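Local coordinates for Serine/threonine/tyrosine-interacting protein (Homo sapiens, PDB 2R0B), which is a catalytically inactive phosphatase that anchors ERK1 and ERK2 in the nucleus and keeps FBXW7 from assembling into its SCF ubiquitin ligase, at residues Glu70-Phe75 against Ser104-Ile109; Val108-Met113 against His142-Tyr147. All blocks are in the same frame, centred on the assembly; numbering follows the deposited sequence.

Contact 1: Glu70-Phe75 against Ser104-Ile109; sequences ENIIRF and SAAFVI. With SO4 (sulfate ion), chain B.
Behind the phosphate-binding loop of this dual-specificity phosphatase fold, Ala106 and Phe107 of helix 103-116 meet Ile72 and Phe75 from the loop that leads into helix 76-88. No hydrogen bond joins the two segments; the contact is apolar and centred on the Phe107 ring. Phe75 CB comes in at the ring edge, near its plane, 3.8 Å from Phe107 CE1. Ile72 CB approaches obliquely, 3.8 Å from Phe107 CZ. Because Ile72 CG1 lies between the backbone N and the carbonyl carbon (chi1 63°) and the chain then runs extended, Ile72 CD1 reaches Ala106 CB at 3.7 Å. Without the Phe107 ring, as with an alanine here, Ile72 CB and Phe75 CB would probably face a gap, and Phe76 would lose its edge-to-face partner. The loop is shaped by an Asx motif, in which Asn71 OD1 accepts from Arg74 N at 2.8 Å with a nearly straight N-H...O angle of 170°. At the start of helix 103-116, a sulfate, probably from the crystallisation liquor, sits where active relatives bind the substrate phosphate. Ser104 grips the sulfate oxygen O4 twice, through its backbone N at 3.1 Å and through OG at 2.7 Å.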
loop_
_atom_site.group_PDB
_atom_site.type_symbol
_atom_site.label_atom_id
_atom_site.label_comp_id
_atom_site.label_asym_id
_atom_site.label_seq_id
_atom_site.Cartn_x
_atom_site.Cartn_y
_atom_site.Cartn_z
ATOM N N GLU A 70 1.262 -2.432 -16.445
ATOM C CA GLU A 70 1.637 -3.382 -15.393
ATOM C C GLU A 70 0.351 -3.944 -14.776
ATOM O O GLU A 70 -0.603 -3.217 -14.526
ATOM C CB GLU A 70 2.512 -2.704 -14.330
ATOM C CG GLU A 70 2.801 -3.544 -13.064
ATOM C CD GLU A 70 3.617 -4.797 -13.354
ATOM O OE1 GLU A 70 4.834 -4.798 -13.033
ATOM O OE2 GLU A 70 3.052 -5.758 -13.946
ATOM N N ASN A 71 0.307 -5.253 -14.592
ATOM C CA ASN A 71 -0.821 -5.893 -13.928
ATOM C C ASN A 71 -0.646 -5.866 -12.417
ATOM O O ASN A 71 0.249 -6.538 -11.858
ATOM C CB ASN A 71 -0.947 -7.341 -14.421
ATOM C CG ASN A 71 -2.071 -8.132 -13.740
ATOM O OD1 ASN A 71 -2.543 -7.802 -12.643
ATOM N ND2 ASN A 71 -2.492 -9.213 -14.404
ATOM N N ILE A 72 -1.500 -5.094 -11.745
ATOM C CA ILE A 72 -1.564 -5.137 -10.270
ATOM C C ILE A 72 -2.834 -5.814 -9.747
ATOM O O ILE A 72 -2.858 -6.261 -8.613
ATOM C CB ILE A 72 -1.453 -3.733 -9.617
ATOM C CG1 ILE A 72 -2.630 -2.827 -10.016
ATOM C CG2 ILE A 72 -0.090 -3.109 -9.924
ATOM C CD1 ILE A 72 -2.577 -1.420 -9.332
ATOM N N ILE A 73 -3.890 -5.892 -10.557
ATOM C CA ILE A 73 -5.119 -6.578 -10.114
ATOM C C ILE A 73 -4.862 -8.028 -9.675
ATOM O O ILE A 73 -5.486 -8.511 -8.730
ATOM C CB ILE A 73 -6.250 -6.476 -11.176
ATOM C CG1 ILE A 73 -7.574 -7.000 -10.619
ATOM C CG2 ILE A 73 -5.840 -7.175 -12.476
ATOM C CD1 ILE A 73 -8.767 -6.802 -11.569
ATOM N N ARG A 74 -3.912 -8.706 -10.334
ATOM C CA ARG A 74 -3.548 -10.065 -9.922
ATOM C C ARG A 74 -3.177 -10.195 -8.428
ATOM O O ARG A 74 -3.300 -11.287 -7.856
ATOM C CB ARG A 74 -2.411 -10.615 -10.796
ATOM C CG ARG A 74 -1.106 -9.821 -10.665
ATOM C CD ARG A 74 -0.061 -10.272 -11.640
ATOM N NE ARG A 74 1.000 -9.283 -11.754
ATOM C CZ ARG A 74 2.296 -9.566 -11.877
ATOM N NH1 ARG A 74 2.726 -10.821 -11.894
ATOM N NH2 ARG A 74 3.176 -8.582 -11.972
ATOM N N PHE A 75 -2.732 -9.093 -7.810
ATOM C CA PHE A 75 -2.263 -9.135 -6.414
ATOM C C PHE A 75 -3.268 -8.548 -5.404
ATOM O O PHE A 75 -3.042 -8.667 -4.176
ATOM C CB PHE A 75 -0.902 -8.414 -6.235
ATOM C CG PHE A 75 0.278 -9.121 -6.878
ATOM C CD1 PHE A 75 0.581 -10.442 -6.560
ATOM C CD2 PHE A 75 1.100 -8.446 -7.779
ATOM C CE1 PHE A 75 1.665 -11.084 -7.180
ATOM C CE2 PHE A 75 2.188 -9.066 -8.384
ATOM C CZ PHE A 75 2.478 -10.386 -8.078
ATOM N N SER A 104 1.760 2.093 -4.604
ATOM C CA SER A 104 1.392 1.945 -3.209
ATOM C C SER A 104 -0.016 2.498 -2.936
ATOM O O SER A 104 -0.842 1.818 -2.279
ATOM C CB SER A 104 2.442 2.603 -2.326
ATOM O OG SER A 104 2.657 3.923 -2.752
ATOM N N ALA A 105 -0.304 3.675 -3.494
ATOM C CA ALA A 105 -1.626 4.273 -3.328
ATOM C C ALA A 105 -2.695 3.368 -3.911
ATOM O O ALA A 105 -3.745 3.189 -3.298
ATOM C CB ALA A 105 -1.703 5.648 -3.979
ATOM N N ALA A 106 -2.445 2.786 -5.091
ATOM C CA ALA A 106 -3.461 1.917 -5.693
ATOM C C ALA A 106 -3.807 0.718 -4.791
ATOM O O ALA A 106 -4.977 0.343 -4.650
ATOM C CB ALA A 106 -3.034 1.443 -7.089
ATOM N N PHE A 107 -2.794 0.098 -4.183
ATOM C CA PHE A 107 -3.031 -1.018 -3.282
ATOM C C PHE A 107 -3.840 -0.610 -2.031
ATOM O O PHE A 107 -4.688 -1.379 -1.566
ATOM C CB PHE A 107 -1.707 -1.728 -2.929
ATOM C CG PHE A 107 -1.290 -2.720 -3.972
ATOM C CD1 PHE A 107 -1.877 -3.986 -4.010
ATOM C CD2 PHE A 107 -0.393 -2.352 -4.986
ATOM C CE1 PHE A 107 -1.520 -4.896 -5.009
ATOM C CE2 PHE A 107 -0.050 -3.247 -5.991
ATOM C CZ PHE A 107 -0.609 -4.526 -5.997
ATOM N N VAL A 108 -3.628 0.618 -1.542
ATOM C CA VAL A 108 -4.379 1.068 -0.349
ATOM C C VAL A 108 -5.825 1.353 -0.757
ATOM O O VAL A 108 -6.784 1.057 -0.005
ATOM C CB VAL A 108 -3.688 2.280 0.321
ATOM C CG1 VAL A 108 -4.639 3.008 1.260
ATOM C CG2 VAL A 108 -2.400 1.822 1.084
ATOM N N ILE A 109 -5.985 1.894 -1.965
ATOM C CA ILE A 109 -7.329 2.188 -2.503
ATOM C C ILE A 109 -8.120 0.903 -2.721
ATOM O O ILE A 109 -9.313 0.859 -2.454
ATOM C CB ILE A 109 -7.273 3.104 -3.763
ATOM C CG1 ILE A 109 -6.863 4.532 -3.315
ATOM C CG2 ILE A 109 -8.637 3.084 -4.540
ATOM C CD1 ILE A 109 -6.254 5.459 -4.395
HETATM S S SO4 B . 4.933 4.465 -6.102
HETATM O O1 SO4 B . 4.614 5.889 -6.200
HETATM O O2 SO4 B . 4.494 3.866 -7.355
HETATM O O3 SO4 B . 6.373 4.241 -6.004
HETATM O O4 SO4 B . 4.273 3.843 -4.955
#

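Contact 2: Val108-Met113 against His142-Tyr147; sequences VIAYIM and HQLQEY. With SO4 (sulfate ion), chain C.
Gln143 OE1 accepts two backbone N-H groups, from Ile72 and Ile73, and so ties helix 138-152 to the loop before helix 76-88. One residue further on, Leu144 turns to helix 103-116 and carries the contact between these two helices of the phosphatase domain. The axes of the two short segments run roughly parallel, with a crossing angle of -26° and a closest approach of 10.4 Å, and Ala110 and Leu144 have the nearest CA atoms, 6.2 Å apart. The two methyls of Leu144 divide the work: CD2 presses on Ala110 CB at 3.6 Å, while CD1 lies 4.0 Å from Ile109 CG2. The side chains of Ile109 and Leu144 cross at about a right angle, as do those of Met113 and Leu144. Met113 is extended as far as SD, which passes 4.1 Å from Leu144 CB, and a bend at chi3 (59°) then brings its CE within 3.6 Å of Leu144 O. Phe76 and Tyr120 add further apolar cover to Leu144. Gln145, whose CB points away from helix 103-116, instead gives NE2 to oxygen O2 of a second sulfate at 3.0 Å, an ion that Arg121 also binds. With no hydrogen bond crossing between the segments, the fit rests on van der Waals contact of Leu144 with Ile109, Ala110 and the Met113 thioether, while the polar bonds of Gln143 and Gln145 are made to other partners.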
loop_
_atom_site.group_PDB
_atom_site.type_symbol
_atom_site.label_atom_id
_atom_site.label_comp_id
_atom_site.label_asym_id
_atom_site.label_seq_id
_atom_site.Cartn_x
_atom_site.Cartn_y
_atom_site.Cartn_z
ATOM N N VAL A 108 -3.628 0.618 -1.542
ATOM C CA VAL A 108 -4.379 1.068 -0.349
ATOM C C VAL A 108 -5.825 1.353 -0.757
ATOM O O VAL A 108 -6.784 1.057 -0.005
ATOM C CB VAL A 108 -3.688 2.280 0.321
ATOM C CG1 VAL A 108 -4.639 3.008 1.260
ATOM C CG2 VAL A 108 -2.400 1.822 1.084
ATOM N N ILE A 109 -5.985 1.894 -1.965
ATOM C CA ILE A 109 -7.329 2.188 -2.503
ATOM C C ILE A 109 -8.120 0.903 -2.721
ATOM O O ILE A 109 -9.313 0.859 -2.454
ATOM C CB ILE A 109 -7.273 3.104 -3.763
ATOM C CG1 ILE A 109 -6.863 4.532 -3.315
ATOM C CG2 ILE A 109 -8.637 3.084 -4.540
ATOM C CD1 ILE A 109 -6.254 5.459 -4.395
ATOM N N ALA A 110 -7.467 -0.146 -3.210
ATOM C CA ALA A 110 -8.177 -1.396 -3.446
ATOM C C ALA A 110 -8.744 -1.941 -2.138
ATOM O O ALA A 110 -9.891 -2.382 -2.088
ATOM C CB ALA A 110 -7.244 -2.420 -4.078
ATOM N N TYR A 111 -7.924 -1.879 -1.085
ATOM C CA TYR A 111 -8.321 -2.348 0.227
ATOM C C TYR A 111 -9.526 -1.540 0.700
ATOM O O TYR A 111 -10.494 -2.111 1.208
ATOM C CB TYR A 111 -7.153 -2.278 1.236
ATOM C CG TYR A 111 -7.590 -2.734 2.604
ATOM C CD1 TYR A 111 -7.673 -4.099 2.920
ATOM C CD2 TYR A 111 -8.030 -1.808 3.543
ATOM C CE1 TYR A 111 -8.123 -4.518 4.173
ATOM C CE2 TYR A 111 -8.490 -2.215 4.790
ATOM C CZ TYR A 111 -8.525 -3.558 5.098
ATOM O OH TYR A 111 -9.018 -3.903 6.331
ATOM N N ILE A 112 -9.473 -0.224 0.504
ATOM C CA ILE A 112 -10.551 0.666 0.999
ATOM C C ILE A 112 -11.856 0.461 0.241
ATOM O O ILE A 112 -12.938 0.370 0.848
ATOM C CB ILE A 112 -10.142 2.146 0.929
ATOM C CG1 ILE A 112 -9.072 2.426 1.959
ATOM C CG2 ILE A 112 -11.402 3.079 1.125
ATOM C CD1 ILE A 112 -8.350 3.751 1.753
ATOM N N MET A 113 -11.757 0.328 -1.082
ATOM C CA MET A 113 -12.939 0.072 -1.907
ATOM C C MET A 113 -13.706 -1.183 -1.481
ATOM O O MET A 113 -14.933 -1.141 -1.248
ATOM C CB MET A 113 -12.543 -0.027 -3.396
ATOM C CG MET A 113 -12.107 1.316 -4.008
ATOM S SD MET A 113 -11.495 1.154 -5.708
ATOM C CE MET A 113 -12.952 0.432 -6.517
ATOM N N HIS A 142 -8.189 2.044 -14.006
ATOM C CA HIS A 142 -8.987 1.027 -14.676
ATOM C C HIS A 142 -8.978 -0.314 -13.937
ATOM O O HIS A 142 -10.029 -0.959 -13.834
ATOM C CB HIS A 142 -8.535 0.855 -16.125
ATOM C CG HIS A 142 -8.974 1.966 -17.020
ATOM N ND1 HIS A 142 -9.959 1.809 -17.975
ATOM C CD2 HIS A 142 -8.602 3.265 -17.073
ATOM C CE1 HIS A 142 -10.146 2.956 -18.604
ATOM N NE2 HIS A 142 -9.339 3.860 -18.071
ATOM N N GLN A 143 -7.807 -0.744 -13.451
ATOM C CA GLN A 143 -7.730 -2.059 -12.783
ATOM C C GLN A 143 -8.453 -2.065 -11.438
ATOM O O GLN A 143 -9.020 -3.093 -11.042
ATOM C CB GLN A 143 -6.289 -2.535 -12.617
ATOM C CG GLN A 143 -5.652 -2.948 -13.923
ATOM C CD GLN A 143 -4.210 -3.323 -13.767
ATOM O OE1 GLN A 143 -3.850 -4.216 -12.974
ATOM N NE2 GLN A 143 -3.362 -2.663 -14.546
ATOM N N LEU A 144 -8.452 -0.914 -10.761
ATOM C CA LEU A 144 -9.229 -0.757 -9.526
ATOM C C LEU A 144 -10.732 -0.944 -9.782
ATOM O O LEU A 144 -11.417 -1.674 -9.063
ATOM C CB LEU A 144 -8.934 0.610 -8.920
ATOM C CG LEU A 144 -7.558 0.557 -8.253
ATOM C CD1 LEU A 144 -7.017 1.970 -8.020
ATOM C CD2 LEU A 144 -7.621 -0.250 -6.930
ATOM N N GLN A 145 -11.226 -0.268 -10.815
ATOM C CA GLN A 145 -12.612 -0.401 -11.271
ATOM C C GLN A 145 -12.965 -1.825 -11.720
ATOM O O GLN A 145 -14.066 -2.341 -11.441
ATOM C CB GLN A 145 -12.854 0.654 -12.366
ATOM C CG GLN A 145 -12.631 2.087 -11.834
ATOM C CD GLN A 145 -12.568 3.137 -12.939
ATOM O OE1 GLN A 145 -11.913 2.944 -13.965
ATOM N NE2 GLN A 145 -13.251 4.261 -12.727
ATOM N N GLU A 146 -12.012 -2.469 -12.382
ATOM C CA GLU A 146 -12.181 -3.812 -12.904
ATOM C C GLU A 146 -12.333 -4.808 -11.744
ATOM O O GLU A 146 -13.114 -5.738 -11.836
ATOM C CB GLU A 146 -10.976 -4.157 -13.795
ATOM C CG GLU A 146 -10.936 -5.568 -14.403
ATOM C CD GLU A 146 -9.576 -5.913 -14.978
ATOM O OE1 GLU A 146 -8.689 -5.061 -15.006
ATOM O OE2 GLU A 146 -9.370 -7.082 -15.391
ATOM N N TYR A 147 -11.590 -4.587 -10.662
ATOM C CA TYR A 147 -11.581 -5.472 -9.515
ATOM C C TYR A 147 -12.896 -5.286 -8.752
ATOM O O TYR A 147 -13.460 -6.249 -8.244
ATOM C CB TYR A 147 -10.351 -5.176 -8.633
ATOM C CG TYR A 147 -10.241 -6.047 -7.393
ATOM C CD1 TYR A 147 -10.137 -7.442 -7.498
ATOM C CD2 TYR A 147 -10.240 -5.471 -6.117
ATOM C CE1 TYR A 147 -10.050 -8.243 -6.346
ATOM C CE2 TYR A 147 -10.156 -6.259 -4.964
ATOM C CZ TYR A 147 -10.054 -7.638 -5.085
ATOM O OH TYR A 147 -9.966 -8.431 -3.949
HETATM S S SO4 C . -16.150 5.345 -10.429
HETATM O O1 SO4 C . -17.550 4.932 -10.214
HETATM O O2 SO4 C . -15.451 4.084 -10.655
HETATM O O3 SO4 C . -16.087 6.246 -11.567
HETATM O O4 SO4 C . -15.719 6.011 -9.209
#

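Helix 103-116 serves both contacts: they share Val108 and Ile109, and their centres lie about 7 Å apart. Its earlier residues meet 70-75, its later ones 142-147, so the helix that starts at the phosphate-binding loop is packed along successive turns. The other two partners also join each other directly: Gln143 NE2 lies 2.8 Å from Glu70 O, a probable hydrogen bond that accompanies those of OE1. Leu144 CD2 of contact 2 lies 3.5 Å from Ala106 O of contact 1, so the two contacts also touch through packing of this methyl on a backbone oxygen. Contact 1 adjoins the sulfate at the loop corresponding to the phosphate-binding loop of active relatives, whereas the ion at contact 2 belongs to a separate site.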